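Local coordinates for bottromycin amidohydrolase (PDB 6I5S), which catalyses, as a thiazoline-specific amidohydrolase, the gatekeeping hydrolytic step of bottromycin biosynthesis, probably at its two-zinc centre, at residues A[90-95]-A[358-363]; A[209-214]-A[225-230]; A[273-278]-A[346-351]. All coordinates share one frame; numbering follows the deposited sequence.

Contact 1 (A[90-95]-A[358-363])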
# COMPACT_ATOMS: atom_id res chain seq x y z
N PHE A 90 9.42 -1.36 1.75
CA PHE A 90 8.33 -0.51 1.29
C PHE A 90 7.04 -0.80 2.06
O PHE A 90 6.82 -1.90 2.58
CB PHE A 90 8.05 -0.75 -0.21
CG PHE A 90 9.27 -0.66 -1.06
CD1 PHE A 90 10.22 0.32 -0.83
CD2 PHE A 90 9.49 -1.56 -2.06
CE1 PHE A 90 11.41 0.36 -1.57
CE2 PHE A 90 10.69 -1.51 -2.82
CZ PHE A 90 11.62 -0.52 -2.56
N VAL A 91 6.18 0.22 2.09
CA VAL A 91 4.87 0.15 2.74
C VAL A 91 3.81 0.49 1.71
O VAL A 91 3.78 1.62 1.20
CB VAL A 91 4.77 1.10 3.94
CG1 VAL A 91 3.41 0.79 4.69
CG2 VAL A 91 5.99 0.91 4.86
N ASP A 92 2.94 -0.48 1.40
CA ASP A 92 1.74 -0.14 0.63
C ASP A 92 0.74 0.53 1.58
O ASP A 92 0.14 -0.14 2.44
CB ASP A 92 1.13 -1.36 -0.06
CG ASP A 92 -0.02 -0.98 -0.99
OD1 ASP A 92 -0.28 -1.73 -1.92
OD2 ASP A 92 -0.68 0.08 -0.78
N ALA A 93 0.57 1.82 1.42
CA ALA A 93 -0.22 2.61 2.38
C ALA A 93 -1.73 2.47 2.21
O ALA A 93 -2.50 3.06 3.01
CB ALA A 93 0.18 4.06 2.29
N HIS A 94 -2.21 1.68 1.27
CA HIS A 94 -3.64 1.45 1.14
C HIS A 94 -3.85 0.12 0.44
O HIS A 94 -4.08 0.09 -0.76
CB HIS A 94 -4.30 2.56 0.34
CG HIS A 94 -5.81 2.59 0.43
ND1 HIS A 94 -6.51 3.71 0.85
CD2 HIS A 94 -6.75 1.65 0.16
CE1 HIS A 94 -7.80 3.43 0.86
NE2 HIS A 94 -7.98 2.21 0.42
N ALA A 95 -3.78 -1.00 1.17
CA ALA A 95 -3.93 -2.32 0.58
C ALA A 95 -5.19 -2.97 1.13
O ALA A 95 -5.65 -2.64 2.22
CB ALA A 95 -2.70 -3.20 0.83
N PRO A 358 2.85 -5.58 -7.94
CA PRO A 358 3.19 -4.70 -9.09
C PRO A 358 2.52 -3.35 -9.02
O PRO A 358 3.12 -2.36 -9.44
CB PRO A 358 2.72 -5.50 -10.31
CG PRO A 358 2.49 -6.88 -9.82
CD PRO A 358 2.21 -6.82 -8.38
N SER A 359 1.30 -3.28 -8.49
CA SER A 359 0.56 -2.01 -8.42
C SER A 359 1.29 -0.99 -7.56
O SER A 359 1.13 0.24 -7.76
CB SER A 359 -0.86 -2.23 -7.89
OG SER A 359 -0.88 -2.76 -6.57
N PHE A 360 2.05 -1.46 -6.58
CA PHE A 360 2.85 -0.54 -5.76
C PHE A 360 3.81 0.25 -6.65
O PHE A 360 3.95 1.48 -6.53
CB PHE A 360 3.61 -1.31 -4.69
CG PHE A 360 4.36 -0.43 -3.75
CD1 PHE A 360 3.66 0.23 -2.77
CD2 PHE A 360 5.70 -0.17 -3.91
CE1 PHE A 360 4.31 1.10 -1.89
CE2 PHE A 360 6.37 0.67 -3.01
CZ PHE A 360 5.66 1.32 -2.01
N HIS A 361 4.52 -0.46 -7.53
CA HIS A 361 5.43 0.19 -8.46
C HIS A 361 4.70 0.97 -9.53
O HIS A 361 5.25 1.95 -10.03
CB HIS A 361 6.41 -0.89 -8.99
CG HIS A 361 7.25 -1.41 -7.87
ND1 HIS A 361 8.30 -0.68 -7.36
CD2 HIS A 361 7.09 -2.48 -7.06
CE1 HIS A 361 8.79 -1.32 -6.31
NE2 HIS A 361 8.05 -2.40 -6.09
N LYS A 362 3.49 0.57 -9.90
CA LYS A 362 2.68 1.43 -10.77
C LYS A 362 2.35 2.76 -10.11
O LYS A 362 2.30 3.80 -10.79
CB LYS A 362 1.39 0.74 -11.19
CG LYS A 362 1.56 -0.43 -12.13
CD LYS A 362 0.24 -0.73 -12.79
CE LYS A 362 0.32 -1.92 -13.68
NZ LYS A 362 -0.91 -2.06 -14.53
N GLU A 363 2.15 2.75 -8.79
CA GLU A 363 1.85 4.00 -8.10
C GLU A 363 3.10 4.86 -7.99
O GLU A 363 3.01 6.07 -8.18
CB GLU A 363 1.27 3.72 -6.72
CG GLU A 363 0.89 5.02 -5.93
CD GLU A 363 -0.21 5.79 -6.52
OE1 GLU A 363 -0.73 5.34 -7.57
OE2 GLU A 363 -0.58 6.91 -5.96
O HOH W 1 0.51 -3.34 -4.14
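The rings of Phe90 and Phe360 lie nearly parallel, at 18°, but are slid so far apart that they barely overlap. Phe360 CE2 meets Phe90 at the root of its side chain, 3.6 Å from CB. The same Phe360 ring brings CE1 to within 3.2 Å of Val91 O and rests CD1 against Asp92 CB at 4.0 Å, so its outer rim follows three consecutive residues of the strand. Its CG stands anti to the backbone N (chi1 -175°), which carries the ring out from the helix toward that strand. His361 completes the aromatic cluster: Phe90 CE2 sits at the edge of the imidazole, 4.0 Å from CE1, while Phe360 CD2 lies over one imidazole face, offset toward the rim. The turn of the imidazole is set by a hydrogen bond from NE2 to His109 O.

The polar side of the contact belongs to Asp92. Its OD1 accepts a hydrogen bond from a water at 2.9 Å, and that water also donates to Ser359 OG, bridging strand and helix; OD1 is further bonded to Thr347 OG1. The other oxygen, OD2, takes the backbone N of His94 at 3.0 Å in an Asx turn, a nearly straight bond of 166°. Both carboxylate oxygens of this buried residue are thus occupied, and the turn spans the corner that leads to His94, which with His96 forms the zinc-binding His-X-His motif ending the first barrel strand in the amidohydrolase superfamily.

Strand 90-92 and helix 358-363 run nearly perpendicular, their axes 9.7 Å apart at closest approach. Strand 111-116 flanks the contact through Val111, which touches Phe90, Asp92 and Phe360, and strand 402-405 packs Val403 and Tyr405 against Phe90.

Contact 2 (A[209-214]-A[225-230]). With ZN (zinc ion), chain B.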
# COMPACT_ATOMS: atom_id res chain seq x y z
N GLY A 209 -8.92 7.74 6.35
CA GLY A 209 -9.96 7.36 5.42
C GLY A 209 -10.43 8.51 4.53
O GLY A 209 -9.62 9.35 4.07
N HIS A 210 -11.71 8.48 4.19
CA HIS A 210 -12.31 9.43 3.27
C HIS A 210 -12.74 10.68 4.01
O HIS A 210 -13.42 10.57 5.02
CB HIS A 210 -13.55 8.84 2.59
CG HIS A 210 -13.27 7.64 1.74
ND1 HIS A 210 -14.23 7.11 0.89
CD2 HIS A 210 -12.17 6.86 1.61
CE1 HIS A 210 -13.71 6.06 0.26
NE2 HIS A 210 -12.47 5.89 0.69
N VAL A 211 -12.44 11.86 3.46
CA VAL A 211 -13.00 13.08 4.06
C VAL A 211 -14.51 12.98 3.94
O VAL A 211 -15.02 12.90 2.82
CB VAL A 211 -12.49 14.37 3.37
CG1 VAL A 211 -13.21 15.63 3.90
CG2 VAL A 211 -10.96 14.49 3.53
N PRO A 212 -15.26 12.99 5.03
CA PRO A 212 -16.72 12.83 4.88
C PRO A 212 -17.34 14.02 4.19
O PRO A 212 -16.89 15.15 4.32
CB PRO A 212 -17.21 12.70 6.32
CG PRO A 212 -15.99 12.21 7.07
CD PRO A 212 -14.85 12.91 6.45
N GLN A 213 -18.38 13.74 3.42
CA GLN A 213 -19.05 14.78 2.65
C GLN A 213 -19.53 15.91 3.53
O GLN A 213 -19.53 17.09 3.10
CB GLN A 213 -20.23 14.18 1.90
CG GLN A 213 -19.84 13.33 0.72
CD GLN A 213 -20.86 13.35 -0.40
OE1 GLN A 213 -20.52 13.03 -1.53
NE2 GLN A 213 -22.12 13.71 -0.08
N ALA A 214 -19.93 15.59 4.75
CA ALA A 214 -20.50 16.59 5.66
C ALA A 214 -19.46 17.31 6.48
O ALA A 214 -19.82 18.04 7.41
CB ALA A 214 -21.51 15.93 6.60
N ARG A 225 -5.36 11.53 10.67
CA ARG A 225 -3.95 11.18 10.53
C ARG A 225 -3.55 11.11 9.06
O ARG A 225 -2.45 11.53 8.69
CB ARG A 225 -3.66 9.86 11.23
CG ARG A 225 -2.30 9.13 10.88
CD ARG A 225 -1.14 9.84 11.49
NE ARG A 225 -1.26 9.89 12.93
CZ ARG A 225 -0.93 8.93 13.76
NH1 ARG A 225 -0.48 7.75 13.34
NH2 ARG A 225 -1.10 9.16 15.06
N SER A 226 -4.45 10.62 8.22
CA SER A 226 -4.24 10.67 6.78
C SER A 226 -5.61 10.73 6.10
O SER A 226 -6.62 10.32 6.65
CB SER A 226 -3.46 9.46 6.24
OG SER A 226 -4.27 8.26 6.28
N THR A 227 -5.60 11.23 4.87
CA THR A 227 -6.77 11.24 3.99
C THR A 227 -6.40 10.56 2.68
O THR A 227 -5.24 10.63 2.22
CB THR A 227 -7.32 12.63 3.70
OG1 THR A 227 -6.32 13.48 3.11
CG2 THR A 227 -7.80 13.32 5.04
N GLU A 228 -7.37 9.82 2.14
CA GLU A 228 -7.14 8.91 1.02
C GLU A 228 -7.82 9.41 -0.26
O GLU A 228 -8.91 10.01 -0.23
CB GLU A 228 -7.66 7.50 1.33
CG GLU A 228 -7.30 6.98 2.77
CD GLU A 228 -5.83 6.88 2.93
OE1 GLU A 228 -5.22 6.17 2.10
OE2 GLU A 228 -5.26 7.52 3.85
N HIS A 229 -7.19 9.08 -1.37
CA HIS A 229 -7.73 9.19 -2.73
C HIS A 229 -7.88 10.62 -3.20
O HIS A 229 -8.47 10.84 -4.27
CB HIS A 229 -9.11 8.51 -2.85
CG HIS A 229 -9.22 7.16 -2.23
ND1 HIS A 229 -8.42 6.09 -2.59
CD2 HIS A 229 -10.09 6.68 -1.29
CE1 HIS A 229 -8.77 5.03 -1.88
NE2 HIS A 229 -9.78 5.36 -1.10
N LEU A 230 -7.33 11.61 -2.48
CA LEU A 230 -7.57 13.03 -2.73
C LEU A 230 -9.03 13.44 -2.51
O LEU A 230 -9.41 14.58 -2.83
CB LEU A 230 -7.09 13.44 -4.15
CG LEU A 230 -5.60 13.23 -4.42
CD1 LEU A 230 -5.28 13.64 -5.86
CD2 LEU A 230 -4.77 14.04 -3.45
ZN ZN B . -11.49 4.25 -0.32
O HOH W 2 -10.12 11.79 1.61
O HOH W 3 -13.20 3.01 -0.72
O HOH W 4 -10.82 2.45 -1.46
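One half of the binuclear zinc site is built here, where His210 and His229 bind the same zinc ion. His210 NE2 and His229 NE2 each coordinate it at 2.2 Å; two waters and the carboxylated lysine Xaa183 complete the ligands. The imidazoles are turned 81° from one another, with His210 NE2 in the plane of the His229 ring at its edge, 3.2 Å from CD2. Second-shell bonds fix each rotation: His210 ND1 to Asp186 and His229 ND1 to Thr272.

Behind the metal, the backbones are joined by Glu228 N donating to Gly209 O at 3.0 Å. Thr227 CA adds a CA-H...O contact to the same oxygen, and a water links Val211 N to Glu228 O. Val211 CG2 meets Thr227 CG2 at 3.7 Å, an apolar contact set back from the zinc. The Glu228 chain is bent, and its OE2 accepts from Ser226 OG at 2.7 Å and forms a salt bridge with Arg115. A histidine from a loop and another just past a strand end, sharing a zinc with a carboxylated lysine, are characteristic of binuclear enzymes of the amidohydrolase superfamily.

Contact 3 (A[273-278]-A[346-351])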
# COMPACT_ATOMS: atom_id res chain seq x y z
N LEU A 273 -3.19 6.91 -6.97
CA LEU A 273 -3.40 7.30 -8.37
C LEU A 273 -3.60 6.07 -9.25
O LEU A 273 -4.40 6.10 -10.22
CB LEU A 273 -2.22 8.12 -8.87
CG LEU A 273 -2.07 9.44 -8.12
CD1 LEU A 273 -0.70 10.07 -8.47
CD2 LEU A 273 -3.20 10.47 -8.45
N VAL A 274 -2.87 4.99 -8.94
CA VAL A 274 -3.01 3.74 -9.71
C VAL A 274 -4.44 3.22 -9.69
O VAL A 274 -4.91 2.65 -10.68
CB VAL A 274 -2.02 2.68 -9.20
CG1 VAL A 274 -2.25 2.35 -7.71
CG2 VAL A 274 -2.07 1.40 -10.07
N ALA A 275 -5.15 3.41 -8.57
CA ALA A 275 -6.55 2.98 -8.49
C ALA A 275 -7.50 3.90 -9.27
O ALA A 275 -8.42 3.42 -9.94
CB ALA A 275 -6.96 2.89 -6.99
N TRP A 276 -7.32 5.21 -9.14
CA TRP A 276 -8.03 6.14 -10.04
C TRP A 276 -7.86 5.75 -11.51
O TRP A 276 -8.82 5.71 -12.28
CB TRP A 276 -7.50 7.55 -9.83
CG TRP A 276 -8.10 8.38 -8.72
CD1 TRP A 276 -7.51 8.67 -7.51
CD2 TRP A 276 -9.36 9.05 -8.74
NE1 TRP A 276 -8.32 9.52 -6.79
CE2 TRP A 276 -9.46 9.78 -7.52
CE3 TRP A 276 -10.38 9.16 -9.70
CZ2 TRP A 276 -10.57 10.58 -7.22
CZ3 TRP A 276 -11.48 9.98 -9.40
CH2 TRP A 276 -11.57 10.66 -8.15
N ARG A 277 -6.62 5.51 -11.91
CA ARG A 277 -6.31 5.13 -13.30
C ARG A 277 -7.06 3.87 -13.70
O ARG A 277 -7.67 3.79 -14.75
CB ARG A 277 -4.80 4.91 -13.41
CG ARG A 277 -4.24 4.54 -14.81
CD ARG A 277 -4.15 5.78 -15.74
NE ARG A 277 -3.24 6.76 -15.16
CZ ARG A 277 -3.13 8.00 -15.64
NH1 ARG A 277 -2.31 8.86 -15.07
NH2 ARG A 277 -3.86 8.40 -16.67
N ALA A 278 -7.04 2.85 -12.84
CA ALA A 278 -7.75 1.62 -13.19
C ALA A 278 -9.25 1.81 -13.27
O ALA A 278 -9.90 1.18 -14.11
CB ALA A 278 -7.38 0.52 -12.17
N GLY A 346 0.06 4.28 -1.93
CA GLY A 346 -0.93 3.25 -1.69
C GLY A 346 -1.64 2.93 -2.99
O GLY A 346 -1.65 3.73 -3.92
N THR A 347 -2.26 1.74 -3.04
CA THR A 347 -2.71 1.19 -4.31
C THR A 347 -4.20 0.89 -4.41
O THR A 347 -4.71 0.81 -5.54
CB THR A 347 -1.97 -0.11 -4.63
OG1 THR A 347 -2.25 -1.11 -3.65
CG2 THR A 347 -0.49 0.16 -4.72
N ASP A 348 -4.88 0.65 -3.29
CA ASP A 348 -6.22 0.04 -3.33
C ASP A 348 -6.18 -1.29 -4.05
O ASP A 348 -7.14 -1.69 -4.71
CB ASP A 348 -7.25 1.00 -3.96
CG ASP A 348 -8.51 1.18 -3.12
OD1 ASP A 348 -8.72 0.50 -2.12
OD2 ASP A 348 -9.30 2.06 -3.50
N CYS A 349 -5.06 -2.02 -3.90
CA CYS A 349 -4.94 -3.32 -4.54
C CYS A 349 -6.09 -4.20 -4.12
O CYS A 349 -6.56 -4.20 -2.97
CB CYS A 349 -3.58 -3.97 -4.28
SG CYS A 349 -3.15 -4.28 -2.51
N GLY A 350 -6.51 -5.03 -5.06
CA GLY A 350 -7.75 -5.77 -4.94
C GLY A 350 -8.86 -5.22 -5.80
O GLY A 350 -9.73 -5.97 -6.23
N ASN A 351 -8.87 -3.91 -6.02
CA ASN A 351 -9.75 -3.32 -7.03
C ASN A 351 -9.41 -3.90 -8.39
O ASN A 351 -8.28 -4.38 -8.61
CB ASN A 351 -9.57 -1.81 -7.09
CG ASN A 351 -10.27 -1.06 -5.98
OD1 ASN A 351 -10.67 -1.66 -5.01
ND2 ASN A 351 -10.37 0.26 -6.11
O HOH W 5 -9.42 0.95 -8.81
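Val274 lays its CG1 methyl against the backbone of Thr347, 3.6 Å from CA and in touch with the carbonyl oxygen as well. The contact sets the first turn of helix 273-280 beside a loop folded as an ST turn overlapping a type II beta turn, and that loop carries the zinc ligand Asp348. Asp348 follows strand 342-343, in keeping with the aspartate that ends the last barrel strand of the amidohydrolase superfamily and binds metal there. Here Asp348 OD1 shares its zinc with His94 and His96, while OD2 forms a salt bridge with Arg279.

Ala275 makes the second touch. Its CB comes within 3.4 Å of Thr347 O and 3.6 Å of Asp348 CB, so a single methyl on the helix packs against the root of the metal ligand. No hydrogen bond passes directly between the two segments.

Thr347 shapes the loop with its hydroxyl. OG1 stands between the backbone N and the carbonyl carbon (chi1 63°), where it receives the amide of Cys349 at 3.0 Å and meets Asp92 OD1 in a further bond. The methyl branch turns the other way, with Thr347 CG2 4.1 Å from Val274 CG1. Replacement by an alanine, which lacks OG1 and CG2, would probably leave the Cys349 amide and Asp92 OD1 without this partner and open a gap beside Val274 CG1. The beta turn closes with Asn351 N donating to Asp348 O at 3.1 Å.

At the far end, a water joins helix to loop: it donates to Ala275 O at 2.9 Å and accepts from Asn351 ND2 at the same length.

In the fold
From the N terminus, strand 84-95 supplies the first half of contact 1, whose partner comes only at helix 358-369, so that this contact closes the longest loop. Within that span, contact 2 closes a short excursion around helix 217-223 to strand 226-228, and contact 3 then closes a second one, from helix 273-280 to the loop at 346-351. The two inner loops follow in series; both lie within the outer one, and none cross. Side chains tie these five parts of the fold together: His94 reaches Glu228, Asp92 OD1 bonds to Thr347 OG1, Trp276 reaches His229 O, and Glu363 reaches Val274 N. His94, His210, His229 and Asp348 thereby gather round the two zinc ions.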